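PDB 3M8N: possible glutathione S-transferase, which probably acts as a glutathione transferase, conjugating glutathione to electrophilic compounds. Local coordinates for residues 98-101 with 102-106; 138-141 with 142-145; 110-113 with 114-118; 127-130 with 131-134; 87-90 with 91-94. All blocks are in the same frame, centred on the assembly; numbering follows the deposited sequence.

Contact 1: 98-101 with 102-106; sequences FFEQ and HALEP
Through F98 and F99 the backbone is plain alpha-helix, H102 N bonding to F98 O at 3.3 Å and A103 N to F99 O at 3.0 Å, but E100 O then takes two donors, L104 N at 3.1 Å and E105 N at 3.2 Å. The bond from five residues on marks a pi-type turn, set in the long helix 87-117 of the helical GST C-terminal domain. E105 N lies nearly in line with the E100 carbonyl, whereas L104 N stands 35° above its plane. The helix kinks at once afterwards, where P106 has no N-H to give and places CD 3.4 Å from Q101 O.

A chi1 of 170° brings one face of the F99 ring under A103 CB in a CH-pi contact, 4.1 Å from methyl carbon to ring centroid. The same ring packs on A139, V142 and M143 of helix 129-146. The E100 chain, bent at chi2, crosses L104 at about a right angle, its CG touching L104 CB, and its carboxylate goes on to a salt bridge with K17. Q101 and E105 run side by side, E105 OE1 being bonded to N14. H102 faces the dimer interface: NE2 bonds E68 of the second subunit, while CD2 sits 3.2 Å from F98 O.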
loop_
_atom_site.group_PDB
_atom_site.type_symbol
_atom_site.label_atom_id
_atom_site.label_comp_id
_atom_site.label_asym_id
_atom_site.label_seq_id
_atom_site.Cartn_x
_atom_site.Cartn_y
_atom_site.Cartn_z
ATOM N N PHE A 98 -1.234 -3.151 -2.507
ATOM C CA PHE A 98 -0.770 -3.242 -1.139
ATOM C C PHE A 98 0.430 -4.158 -1.029
ATOM O O PHE A 98 1.350 -3.828 -0.321
ATOM C CB PHE A 98 -1.887 -3.619 -0.174
ATOM C CG PHE A 98 -2.787 -2.453 0.160
ATOM C CD1 PHE A 98 -2.278 -1.343 0.795
ATOM C CD2 PHE A 98 -4.124 -2.433 -0.240
ATOM C CE1 PHE A 98 -3.097 -0.234 1.119
ATOM C CE2 PHE A 98 -4.931 -1.312 0.015
ATOM C CZ PHE A 98 -4.397 -0.225 0.734
ATOM N N PHE A 99 0.443 -5.248 -1.797
ATOM C CA PHE A 99 1.592 -6.124 -1.899
ATOM C C PHE A 99 2.755 -5.395 -2.420
ATOM O O PHE A 99 3.797 -5.535 -1.863
ATOM C CB PHE A 99 1.278 -7.312 -2.774
ATOM C CG PHE A 99 2.482 -8.170 -3.151
ATOM C CD1 PHE A 99 2.873 -9.232 -2.373
ATOM C CD2 PHE A 99 3.151 -7.965 -4.353
ATOM C CE1 PHE A 99 3.953 -10.029 -2.779
ATOM C CE2 PHE A 99 4.208 -8.772 -4.726
ATOM C CZ PHE A 99 4.599 -9.774 -3.951
ATOM N N GLU A 100 2.604 -4.598 -3.457
ATOM C CA GLU A 100 3.730 -3.802 -3.957
ATOM C C GLU A 100 4.253 -2.891 -2.882
ATOM O O GLU A 100 5.424 -2.749 -2.742
ATOM C CB GLU A 100 3.338 -2.997 -5.196
ATOM C CG GLU A 100 4.450 -2.235 -5.902
ATOM C CD GLU A 100 4.714 -0.786 -5.405
ATOM O OE1 GLU A 100 4.047 -0.262 -4.510
ATOM O OE2 GLU A 100 5.646 -0.123 -5.878
ATOM N N GLN A 101 3.390 -2.294 -2.090
ATOM C CA GLN A 101 3.793 -1.355 -1.004
ATOM C C GLN A 101 4.682 -1.933 0.130
ATOM O O GLN A 101 5.626 -1.296 0.511
ATOM C CB GLN A 101 2.541 -0.632 -0.421
ATOM C CG GLN A 101 2.670 0.877 -0.040
ATOM C CD GLN A 101 3.534 1.679 -0.958
ATOM O OE1 GLN A 101 4.536 2.221 -0.530
ATOM N NE2 GLN A 101 3.199 1.714 -2.254
ATOM N N HIS A 102 4.382 -3.125 0.646
ATOM C CA HIS A 102 5.232 -3.758 1.673
ATOM C C HIS A 102 6.311 -4.738 1.182
ATOM O O HIS A 102 7.251 -4.942 1.878
ATOM C CB HIS A 102 4.397 -4.427 2.766
ATOM C CG HIS A 102 3.741 -5.693 2.330
ATOM N ND1 HIS A 102 4.342 -6.920 2.464
ATOM C CD2 HIS A 102 2.522 -5.926 1.801
ATOM C CE1 HIS A 102 3.539 -7.852 1.984
ATOM N NE2 HIS A 102 2.430 -7.276 1.564
ATOM N N ALA A 103 6.174 -5.289 -0.023
ATOM C CA ALA A 103 7.129 -6.247 -0.590
ATOM C C ALA A 103 8.079 -5.751 -1.663
ATOM O O ALA A 103 9.195 -6.141 -1.656
ATOM C CB ALA A 103 6.438 -7.517 -1.033
ATOM N N LEU A 104 7.673 -4.866 -2.562
ATOM C CA LEU A 104 8.580 -4.298 -3.612
ATOM C C LEU A 104 9.291 -3.003 -3.295
ATOM O O LEU A 104 10.524 -2.921 -3.467
ATOM C CB LEU A 104 7.884 -4.092 -4.969
ATOM C CG LEU A 104 8.154 -5.097 -6.058
ATOM C CD1 LEU A 104 7.746 -6.467 -5.590
ATOM C CD2 LEU A 104 7.364 -4.725 -7.224
ATOM N N GLU A 105 8.513 -1.987 -2.902
ATOM C CA GLU A 105 9.032 -0.713 -2.510
ATOM C C GLU A 105 10.166 -0.838 -1.514
ATOM O O GLU A 105 11.229 -0.357 -1.790
ATOM C CB GLU A 105 7.916 0.131 -1.909
ATOM C CG GLU A 105 8.379 1.360 -1.043
ATOM C CD GLU A 105 8.252 2.681 -1.796
ATOM O OE1 GLU A 105 7.337 2.776 -2.619
ATOM O OE2 GLU A 105 9.041 3.621 -1.570
ATOM N N PRO A 106 9.947 -1.510 -0.370
ATOM C CA PRO A 106 10.993 -1.573 0.641
ATOM C C PRO A 106 12.266 -2.376 0.292
ATOM O O PRO A 106 13.258 -2.272 0.993
ATOM C CB PRO A 106 10.291 -2.241 1.815
ATOM C CG PRO A 106 8.861 -2.145 1.485
ATOM C CD PRO A 106 8.793 -2.298 0.063
#

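Contact 2: 138-141 with 142-145; sequences AALQ and VMEN
Four successive backbone bonds join A138, A139, L140 and Q141 to V142, M143, E144 and N145, each from an N-H to the carbonyl four residues earlier. The first, V142 N to A138 O, measures 3.1 Å, and the next, M143 N to A139 O, shortens to 2.8 Å with the donor in the carbonyl plane. This is a regular helix with no break in its pattern. Side-chain carbons pack on the same carbonyl oxygens. V142 turns its CG2 branch beside its own backbone N, and the methyl carbon comes 3.3 Å from A138 O; M143, a selenomethionine, carries its chain back along the helix so that CG lies 3.5 Å from A139 O.

The apolar contact is between M143 SE and L140 CD2, a loose touch at 4.4 Å. Further on M143 packs against V185 and W188 of helix 183-193. A139, with only a methyl group to offer, lies against L104 of helix 87-117.

Among the polar side chains, the Q141 amide nitrogen lies against the aliphatic part of E144. Q141 bends at chi2 (63°), which folds its amide toward E144 and sets NE2 3.8 Å from E144 CB, with amide and carboxylate planes 66° apart. E144 is buried and spends its two oxygens on backbone N-H groups at the start of helix 183-193, OE1 on V185 and OE2 on A184; a helix start would probably steady the negative charge. Buried A139, L140 and M143, with Q141 and N145 exposed, are typical of an amphipathic helix in the bundle of the GST C-terminal domain.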
loop_
_atom_site.group_PDB
_atom_site.type_symbol
_atom_site.label_atom_id
_atom_site.label_comp_id
_atom_site.label_asym_id
_atom_site.label_seq_id
_atom_site.Cartn_x
_atom_site.Cartn_y
_atom_site.Cartn_z
ATOM N N ALA A 138 11.877 -13.120 -2.971
ATOM C CA ALA A 138 10.701 -13.786 -2.500
ATOM C C ALA A 138 9.443 -13.143 -3.102
ATOM O O ALA A 138 8.485 -13.832 -3.382
ATOM C CB ALA A 138 10.659 -13.749 -1.021
ATOM N N ALA A 139 9.458 -11.819 -3.299
ATOM C CA ALA A 139 8.343 -11.076 -3.926
ATOM C C ALA A 139 8.196 -11.440 -5.419
ATOM O O ALA A 139 7.098 -11.804 -5.886
ATOM C CB ALA A 139 8.500 -9.562 -3.733
ATOM N N LEU A 140 9.302 -11.365 -6.159
ATOM C CA LEU A 140 9.339 -11.766 -7.550
ATOM C C LEU A 140 8.861 -13.163 -7.754
ATOM O O LEU A 140 8.295 -13.481 -8.765
ATOM C CB LEU A 140 10.700 -11.640 -8.065
ATOM C CG LEU A 140 11.173 -10.236 -8.181
ATOM C CD1 LEU A 140 12.660 -10.268 -8.248
ATOM C CD2 LEU A 140 10.622 -9.635 -9.419
ATOM N N GLN A 141 9.013 -13.988 -6.750
ATOM C CA GLN A 141 8.553 -15.356 -6.823
ATOM C C GLN A 141 7.089 -15.468 -6.627
ATOM O O GLN A 141 6.455 -16.295 -7.261
ATOM C CB GLN A 141 9.252 -16.223 -5.755
ATOM C CG GLN A 141 9.259 -17.682 -6.060
ATOM C CD GLN A 141 10.051 -17.948 -7.323
ATOM O OE1 GLN A 141 11.236 -17.586 -7.392
ATOM N NE2 GLN A 141 9.385 -18.527 -8.354
ATOM N N VAL A 142 6.549 -14.667 -5.712
ATOM C CA VAL A 142 5.109 -14.574 -5.552
ATOM C C VAL A 142 4.545 -14.106 -6.894
ATOM O O VAL A 142 3.525 -14.587 -7.342
ATOM C CB VAL A 142 4.675 -13.593 -4.399
ATOM C CG1 VAL A 142 3.163 -13.468 -4.345
ATOM C CG2 VAL A 142 5.168 -14.074 -3.059
HETATM N N MSE A 143 5.236 -13.187 -7.540
HETATM C CA MSE A 143 4.772 -12.675 -8.819
HETATM C C MSE A 143 4.869 -13.706 -9.957
HETATM O O MSE A 143 3.923 -13.879 -10.731
HETATM C CB MSE A 143 5.509 -11.397 -9.163
HETATM C CG MSE A 143 5.152 -10.191 -8.267
HETATM SE SE MSE A 143 6.416 -8.835 -8.553
HETATM C CE MSE A 143 6.013 -8.136 -10.235
ATOM N N GLU A 144 6.013 -14.387 -10.039
ATOM C CA GLU A 144 6.218 -15.493 -10.965
ATOM C C GLU A 144 5.142 -16.529 -10.793
ATOM O O GLU A 144 4.499 -16.926 -11.755
ATOM C CB GLU A 144 7.546 -16.163 -10.672
ATOM C CG GLU A 144 7.920 -17.182 -11.690
ATOM C CD GLU A 144 8.267 -16.548 -12.998
ATOM O OE1 GLU A 144 8.375 -15.327 -13.043
ATOM O OE2 GLU A 144 8.454 -17.256 -14.000
ATOM N N ASN A 145 4.952 -16.987 -9.574
ATOM C CA ASN A 145 3.999 -18.050 -9.383
ATOM C C ASN A 145 2.581 -17.709 -9.869
ATOM O O ASN A 145 1.843 -18.578 -10.390
ATOM C CB ASN A 145 4.125 -18.638 -7.960
ATOM C CG ASN A 145 2.770 -19.055 -7.332
ATOM O OD1 ASN A 145 1.981 -18.184 -6.849
ATOM N ND2 ASN A 145 2.515 -20.380 -7.264
#

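Contact 3: 110-113 with 114-118; sequences SAYF and WLCLV
With chi1 at 180° F113 sends its ring out beside its own carbonyl carbon, while chi1 of -70° swings the W114 indole to the side of its backbone N, and these different torsions bring the two rings into a T-shaped pair. The edge of F113 points at the face of the W114 five-membered ring, with centroids 5.0 Å apart and planes at 82°. F113 CD2 makes the approach, 3.7 Å from W114 CE2. V118 CG2 approaches the F113 ring obliquely and tightly, 3.2 Å from CE2. L117 CD2 touches two rings, 3.7 Å from F113 CD1 and 4.0 Å from Y112 CE2, and C116 SG lies obliquely to the Y112 ring, whose OH is bonded to R11 O.

Helix 87-117 ends here in a wider pi-type turn. F113 O accepts both L117 N and V118 N, each at 2.9 Å; V118 N is nearly in line with the carbonyl and L117 N stands well above its plane. V118 then leaves helical geometry.

W114 also meets W132 of helix 129-146, ring planes about 15° apart. Were W114 an alanine, the F113 edge would probably lose the face it rests on and W132 its aromatic neighbour, leaving both rings freer to turn. C116 packs on C175, its disulfide partner in another structure of this protein, although no disulfide is present here. The uncharged side chains of residues 110-118 contribute mainly aromatic and apolar packing, while backbone bonds, with F113 O used twice, hold the turn.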
loop_
_atom_site.group_PDB
_atom_site.type_symbol
_atom_site.label_atom_id
_atom_site.label_comp_id
_atom_site.label_asym_id
_atom_site.label_seq_id
_atom_site.Cartn_x
_atom_site.Cartn_y
_atom_site.Cartn_z
ATOM N N SER A 110 14.260 0.249 -2.468
ATOM C CA SER A 110 15.458 0.701 -1.755
ATOM C C SER A 110 16.735 0.339 -2.505
ATOM O O SER A 110 17.621 1.147 -2.622
ATOM C CB SER A 110 15.532 0.172 -0.320
ATOM O OG SER A 110 14.303 0.036 0.390
ATOM N N ALA A 111 16.804 -0.892 -3.010
ATOM C CA ALA A 111 17.879 -1.342 -3.907
ATOM C C ALA A 111 18.085 -0.361 -5.056
ATOM O O ALA A 111 19.174 0.157 -5.251
ATOM C CB ALA A 111 17.580 -2.803 -4.440
ATOM N N TYR A 112 17.004 -0.056 -5.777
ATOM C CA TYR A 112 17.029 0.950 -6.841
ATOM C C TYR A 112 17.512 2.311 -6.360
ATOM O O TYR A 112 18.307 3.005 -7.007
ATOM C CB TYR A 112 15.633 1.089 -7.502
ATOM C CG TYR A 112 15.564 2.243 -8.481
ATOM C CD1 TYR A 112 16.117 2.133 -9.754
ATOM C CD2 TYR A 112 14.983 3.456 -8.111
ATOM C CE1 TYR A 112 16.086 3.178 -10.635
ATOM C CE2 TYR A 112 14.944 4.521 -8.982
ATOM C CZ TYR A 112 15.506 4.371 -10.241
ATOM O OH TYR A 112 15.490 5.418 -11.101
ATOM N N PHE A 113 16.986 2.739 -5.228
ATOM C CA PHE A 113 17.277 4.087 -4.803
ATOM C C PHE A 113 18.753 4.191 -4.485
ATOM O O PHE A 113 19.433 5.108 -4.953
ATOM C CB PHE A 113 16.430 4.473 -3.579
ATOM C CG PHE A 113 16.694 5.858 -3.099
ATOM C CD1 PHE A 113 16.125 6.948 -3.753
ATOM C CD2 PHE A 113 17.538 6.085 -2.021
ATOM C CE1 PHE A 113 16.388 8.256 -3.325
ATOM C CE2 PHE A 113 17.807 7.375 -1.578
ATOM C CZ PHE A 113 17.232 8.461 -2.214
ATOM N N TRP A 114 19.210 3.243 -3.670
ATOM C CA TRP A 114 20.571 3.277 -3.094
ATOM C C TRP A 114 21.630 2.850 -4.085
ATOM O O TRP A 114 22.637 3.524 -4.222
ATOM C CB TRP A 114 20.646 2.469 -1.774
ATOM C CG TRP A 114 19.902 3.164 -0.701
ATOM C CD1 TRP A 114 18.663 2.852 -0.214
ATOM C CD2 TRP A 114 20.321 4.335 -0.012
ATOM N NE1 TRP A 114 18.289 3.768 0.734
ATOM C CE2 TRP A 114 19.297 4.684 0.880
ATOM C CE3 TRP A 114 21.474 5.120 -0.064
ATOM C CZ2 TRP A 114 19.389 5.770 1.719
ATOM C CZ3 TRP A 114 21.571 6.197 0.773
ATOM C CH2 TRP A 114 20.534 6.515 1.663
ATOM N N LEU A 115 21.349 1.774 -4.820
ATOM C CA LEU A 115 22.317 1.245 -5.767
ATOM C C LEU A 115 22.336 1.955 -7.107
ATOM O O LEU A 115 23.332 1.950 -7.788
ATOM C CB LEU A 115 22.152 -0.258 -5.963
ATOM C CG LEU A 115 22.136 -1.096 -4.705
ATOM C CD1 LEU A 115 22.068 -2.583 -5.066
ATOM C CD2 LEU A 115 23.316 -0.766 -3.727
ATOM N N CYS A 116 21.238 2.565 -7.500
ATOM C CA CYS A 116 21.183 3.180 -8.824
ATOM C C CYS A 116 21.058 4.679 -8.749
ATOM O O CYS A 116 21.542 5.360 -9.636
ATOM C CB CYS A 116 20.084 2.599 -9.772
ATOM S SG CYS A 116 19.932 0.748 -10.047
ATOM N N LEU A 117 20.430 5.221 -7.719
ATOM C CA LEU A 117 20.161 6.659 -7.749
ATOM C C LEU A 117 21.091 7.558 -6.907
ATOM O O LEU A 117 21.494 8.636 -7.336
ATOM C CB LEU A 117 18.700 6.863 -7.388
ATOM C CG LEU A 117 17.909 8.087 -7.791
ATOM C CD1 LEU A 117 18.007 8.327 -9.286
ATOM C CD2 LEU A 117 16.471 7.813 -7.373
ATOM N N VAL A 118 21.397 7.119 -5.692
ATOM C CA VAL A 118 22.243 7.877 -4.787
ATOM C C VAL A 118 23.678 7.658 -5.146
ATOM O O VAL A 118 24.150 6.517 -5.153
ATOM C CB VAL A 118 22.063 7.384 -3.384
ATOM C CG1 VAL A 118 23.155 7.894 -2.496
ATOM C CG2 VAL A 118 20.724 7.832 -2.874
#

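Contact 4: 127-130 with 131-134; sequences HALE and DWLE
A128 CB sits over one face of the W132 indole, 3.6 Å from the centroid of the six-membered ring, in a close CH-pi contact. The methyl carbon is off centre, nearest to CZ2 at 3.3 Å. A chi1 of -71° swings the W132 indole back toward the start of the helix and over A128. L129 N lies over the same face, and L129 CD1 only grazes W132 CE3.

The backbone fixes this pairing. A128 O accepts W132 N at 3.3 Å and, weakly, D131 N at 3.2 Å, while L133 N reaches L129 O at 2.9 Å in a nearly straight bond. These are early bonds of helix 129-146, the helix that follows 87-117 in the GST C-terminal domain. On its outer side E130 OE2 and D131 OD1 come within 3.9 Å, their carboxylate planes 76° apart; the nearby helix start probably offsets some of the repulsion between these like charges.

Farther out, W132 packs against N107 and S110 of helix 87-117. L129 touches L115 of that helix and also D176, which L133 meets together with F177.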
loop_
_atom_site.group_PDB
_atom_site.type_symbol
_atom_site.label_atom_id
_atom_site.label_comp_id
_atom_site.label_asym_id
_atom_site.label_seq_id
_atom_site.Cartn_x
_atom_site.Cartn_y
_atom_site.Cartn_z
ATOM N N HIS A 127 24.977 -3.333 4.705
ATOM C CA HIS A 127 24.235 -4.168 5.635
ATOM C C HIS A 127 22.802 -4.475 5.180
ATOM O O HIS A 127 22.183 -5.415 5.681
ATOM C CB HIS A 127 24.186 -3.525 7.032
ATOM C CG HIS A 127 25.535 -3.213 7.616
ATOM N ND1 HIS A 127 26.504 -4.178 7.836
ATOM C CD2 HIS A 127 26.073 -2.041 8.047
ATOM C CE1 HIS A 127 27.584 -3.610 8.350
ATOM N NE2 HIS A 127 27.349 -2.316 8.490
ATOM N N ALA A 128 22.240 -3.665 4.287
ATOM C CA ALA A 128 20.829 -3.807 3.981
ATOM C C ALA A 128 20.664 -4.719 2.790
ATOM O O ALA A 128 19.728 -5.491 2.716
ATOM C CB ALA A 128 20.245 -2.484 3.725
ATOM N N LEU A 129 21.632 -4.657 1.892
ATOM C CA LEU A 129 21.599 -5.369 0.654
ATOM C C LEU A 129 21.063 -6.785 0.632
ATOM O O LEU A 129 20.196 -7.103 -0.155
ATOM C CB LEU A 129 22.980 -5.407 0.104
ATOM C CG LEU A 129 22.918 -4.750 -1.234
ATOM C CD1 LEU A 129 23.493 -3.343 -1.062
ATOM C CD2 LEU A 129 23.724 -5.602 -2.182
ATOM N N GLU A 130 21.580 -7.680 1.439
ATOM C CA GLU A 130 21.251 -9.085 1.152
ATOM C C GLU A 130 19.809 -9.466 1.592
ATOM O O GLU A 130 19.223 -10.478 1.135
ATOM C CB GLU A 130 22.395 -10.045 1.592
ATOM C CG GLU A 130 21.980 -11.346 2.310
ATOM C CD GLU A 130 22.073 -11.208 3.841
ATOM O OE1 GLU A 130 23.221 -11.162 4.351
ATOM O OE2 GLU A 130 21.013 -11.133 4.528
ATOM N N ASP A 131 19.245 -8.613 2.459
ATOM C CA ASP A 131 17.823 -8.631 2.768
ATOM C C ASP A 131 16.991 -8.131 1.616
ATOM O O ASP A 131 15.976 -8.733 1.313
ATOM C CB ASP A 131 17.551 -7.727 3.928
ATOM C CG ASP A 131 17.914 -8.351 5.196
ATOM O OD1 ASP A 131 17.577 -9.562 5.338
ATOM O OD2 ASP A 131 18.541 -7.639 6.039
ATOM N N TRP A 132 17.420 -7.022 1.005
ATOM C CA TRP A 132 16.723 -6.444 -0.130
ATOM C C TRP A 132 16.629 -7.515 -1.185
ATOM O O TRP A 132 15.546 -7.789 -1.709
ATOM C CB TRP A 132 17.427 -5.207 -0.655
ATOM C CG TRP A 132 17.287 -4.122 0.269
ATOM C CD1 TRP A 132 16.379 -4.024 1.276
ATOM C CD2 TRP A 132 18.063 -2.943 0.313
ATOM N NE1 TRP A 132 16.534 -2.833 1.950
ATOM C CE2 TRP A 132 17.572 -2.152 1.373
ATOM C CE3 TRP A 132 19.139 -2.457 -0.450
ATOM C CZ2 TRP A 132 18.122 -0.900 1.703
ATOM C CZ3 TRP A 132 19.678 -1.171 -0.119
ATOM C CH2 TRP A 132 19.153 -0.427 0.944
ATOM N N LEU A 133 17.768 -8.150 -1.459
ATOM C CA LEU A 133 17.830 -9.241 -2.401
ATOM C C LEU A 133 16.973 -10.421 -1.902
ATOM O O LEU A 133 16.083 -10.930 -2.605
ATOM C CB LEU A 133 19.294 -9.643 -2.664
ATOM C CG LEU A 133 20.156 -8.701 -3.523
ATOM C CD1 LEU A 133 21.390 -9.405 -4.094
ATOM C CD2 LEU A 133 19.414 -8.110 -4.689
ATOM N N GLU A 134 17.239 -10.849 -0.685
ATOM C CA GLU A 134 16.496 -11.951 -0.176
ATOM C C GLU A 134 14.958 -11.667 -0.288
ATOM O O GLU A 134 14.198 -12.528 -0.736
ATOM C CB GLU A 134 17.049 -12.365 1.223
ATOM C CG GLU A 134 16.044 -12.685 2.366
ATOM C CD GLU A 134 14.993 -13.779 2.040
ATOM O OE1 GLU A 134 15.397 -14.888 1.616
ATOM O OE2 GLU A 134 13.753 -13.532 2.221
#

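Contact 5: 87-90 with 91-94; sequences RMDR and AEAL
E92 runs extended and is crossed obliquely by M88, one helical turn earlier; it can be followed atom by atom. Its CB lies 3.7 Å from M88 O, the carbonyl that also accepts E92 N at 3.0 Å. CG comes closer to that oxygen, at 3.3 Å, because it is turned beside the backbone N (chi1 -61°). At the tip the carboxylate divides its contacts. OE2 lies 3.4 Å from CE of M88, a selenomethionine whose chain bends at chi2 (57°) to bring its end across. OE1 stands 3.9 Å from D89 OD1, the two acidic chains lying side by side and pointing the same way. R64 of the second subunit, whose NH2 makes salt bridges to both E92 OE2 and D89 OD1, probably offsets their repulsion. With an alanine in place of E92, that arginine would probably be left with D89 alone of these two carboxylates, and M88 CE would lose the chain flanking it.

Residues 87-94 open helix 87-117 of the GST C-terminal domain, just after T86, whose OG1 accepts D89 N. One side of this opening faces the dimer partner: R87 makes a cation-pi contact with Y75 of the second subunit, A91 packs on the same tyrosine, and L94 meets W74 of that subunit, all against its helix 69-77. A93 instead packs on A154 and T159 of its own chain, in the loop leading to helix 160-169.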
loop_
_atom_site.group_PDB
_atom_site.type_symbol
_atom_site.label_atom_id
_atom_site.label_comp_id
_atom_site.label_asym_id
_atom_site.label_seq_id
_atom_site.Cartn_x
_atom_site.Cartn_y
_atom_site.Cartn_z
ATOM N N ARG A 87 -16.705 -5.728 -7.507
ATOM C CA ARG A 87 -16.157 -5.396 -6.235
ATOM C C ARG A 87 -14.913 -6.241 -5.905
ATOM O O ARG A 87 -13.950 -5.734 -5.351
ATOM C CB ARG A 87 -17.230 -5.600 -5.186
ATOM C CG ARG A 87 -16.846 -5.138 -3.806
ATOM C CD ARG A 87 -18.048 -5.067 -3.001
ATOM N NE ARG A 87 -17.689 -5.414 -1.642
ATOM C CZ ARG A 87 -18.559 -5.656 -0.669
ATOM N NH1 ARG A 87 -19.869 -5.573 -0.913
ATOM N NH2 ARG A 87 -18.116 -5.967 0.549
HETATM N N MSE A 88 -14.966 -7.530 -6.231
HETATM C CA MSE A 88 -13.896 -8.437 -5.950
HETATM C C MSE A 88 -12.656 -8.195 -6.800
HETATM O O MSE A 88 -11.543 -8.224 -6.327
HETATM C CB MSE A 88 -14.415 -9.856 -6.081
HETATM C CG MSE A 88 -13.390 -10.882 -5.693
HETATM SE SE MSE A 88 -12.563 -10.836 -3.889
HETATM C CE MSE A 88 -11.213 -12.270 -4.166
ATOM N N ASP A 89 -12.853 -7.892 -8.055
ATOM C CA ASP A 89 -11.751 -7.548 -8.930
ATOM C C ASP A 89 -11.031 -6.244 -8.593
ATOM O O ASP A 89 -9.839 -6.140 -8.706
ATOM C CB ASP A 89 -12.274 -7.472 -10.345
ATOM C CG ASP A 89 -12.390 -8.838 -10.985
ATOM O OD1 ASP A 89 -12.091 -9.905 -10.371
ATOM O OD2 ASP A 89 -12.768 -8.816 -12.144
ATOM N N ARG A 90 -11.780 -5.221 -8.263
ATOM C CA ARG A 90 -11.219 -4.064 -7.682
ATOM C C ARG A 90 -10.380 -4.331 -6.430
ATOM O O ARG A 90 -9.345 -3.740 -6.266
ATOM C CB ARG A 90 -12.351 -3.086 -7.399
ATOM C CG ARG A 90 -12.972 -2.610 -8.629
ATOM C CD ARG A 90 -14.069 -1.713 -8.235
ATOM N NE ARG A 90 -14.755 -1.237 -9.400
ATOM C CZ ARG A 90 -15.998 -0.763 -9.357
ATOM N NH1 ARG A 90 -16.637 -0.690 -8.202
ATOM N NH2 ARG A 90 -16.607 -0.363 -10.449
ATOM N N ALA A 91 -10.845 -5.196 -5.537
ATOM C CA ALA A 91 -10.165 -5.468 -4.279
ATOM C C ALA A 91 -8.875 -6.242 -4.552
ATOM O O ALA A 91 -7.880 -6.015 -3.907
ATOM C CB ALA A 91 -11.084 -6.233 -3.342
ATOM N N GLU A 92 -8.869 -7.111 -5.562
ATOM C CA GLU A 92 -7.654 -7.780 -5.996
ATOM C C GLU A 92 -6.640 -6.890 -6.591
ATOM O O GLU A 92 -5.505 -7.100 -6.352
ATOM C CB GLU A 92 -7.926 -8.899 -7.011
ATOM C CG GLU A 92 -8.798 -10.001 -6.495
ATOM C CD GLU A 92 -9.010 -11.109 -7.547
ATOM O OE1 GLU A 92 -8.645 -10.935 -8.766
ATOM O OE2 GLU A 92 -9.546 -12.163 -7.127
ATOM N N ALA A 93 -7.037 -5.886 -7.361
ATOM C CA ALA A 93 -6.108 -4.856 -7.827
ATOM C C ALA A 93 -5.441 -4.170 -6.673
ATOM O O ALA A 93 -4.268 -3.956 -6.735
ATOM C CB ALA A 93 -6.808 -3.822 -8.731
ATOM N N LEU A 94 -6.204 -3.809 -5.629
ATOM C CA LEU A 94 -5.685 -3.170 -4.432
ATOM C C LEU A 94 -4.828 -4.100 -3.651
ATOM O O LEU A 94 -3.827 -3.695 -3.135
ATOM C CB LEU A 94 -6.827 -2.601 -3.535
ATOM C CG LEU A 94 -7.476 -1.298 -4.033
ATOM C CD1 LEU A 94 -8.795 -1.053 -3.391
ATOM C CD2 LEU A 94 -6.574 -0.037 -4.007
#

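Overall arrangement
All five contacts lie in the helical GST C-terminal domain, on two helices that follow each other in the chain. Contacts 5, 1 and 3 come in that order along helix 87-117, from its start to its end, with the centres of contacts 5 and 3 about 31 Å apart. Contacts 4 and 2 follow on helix 129-146, centres about 16 Å apart. The helices meet where contact 1 touches contact 2, L104 CD1 lying 3.7 Å from A139 CB, where P106 of contact 1 packs on W132 of contact 4, and where contact 3 touches contact 4, their centres about 12 Å apart. Contacts 1, 2 and 5 also reach the second subunit, so the same helices join the domain core to the dimer interface.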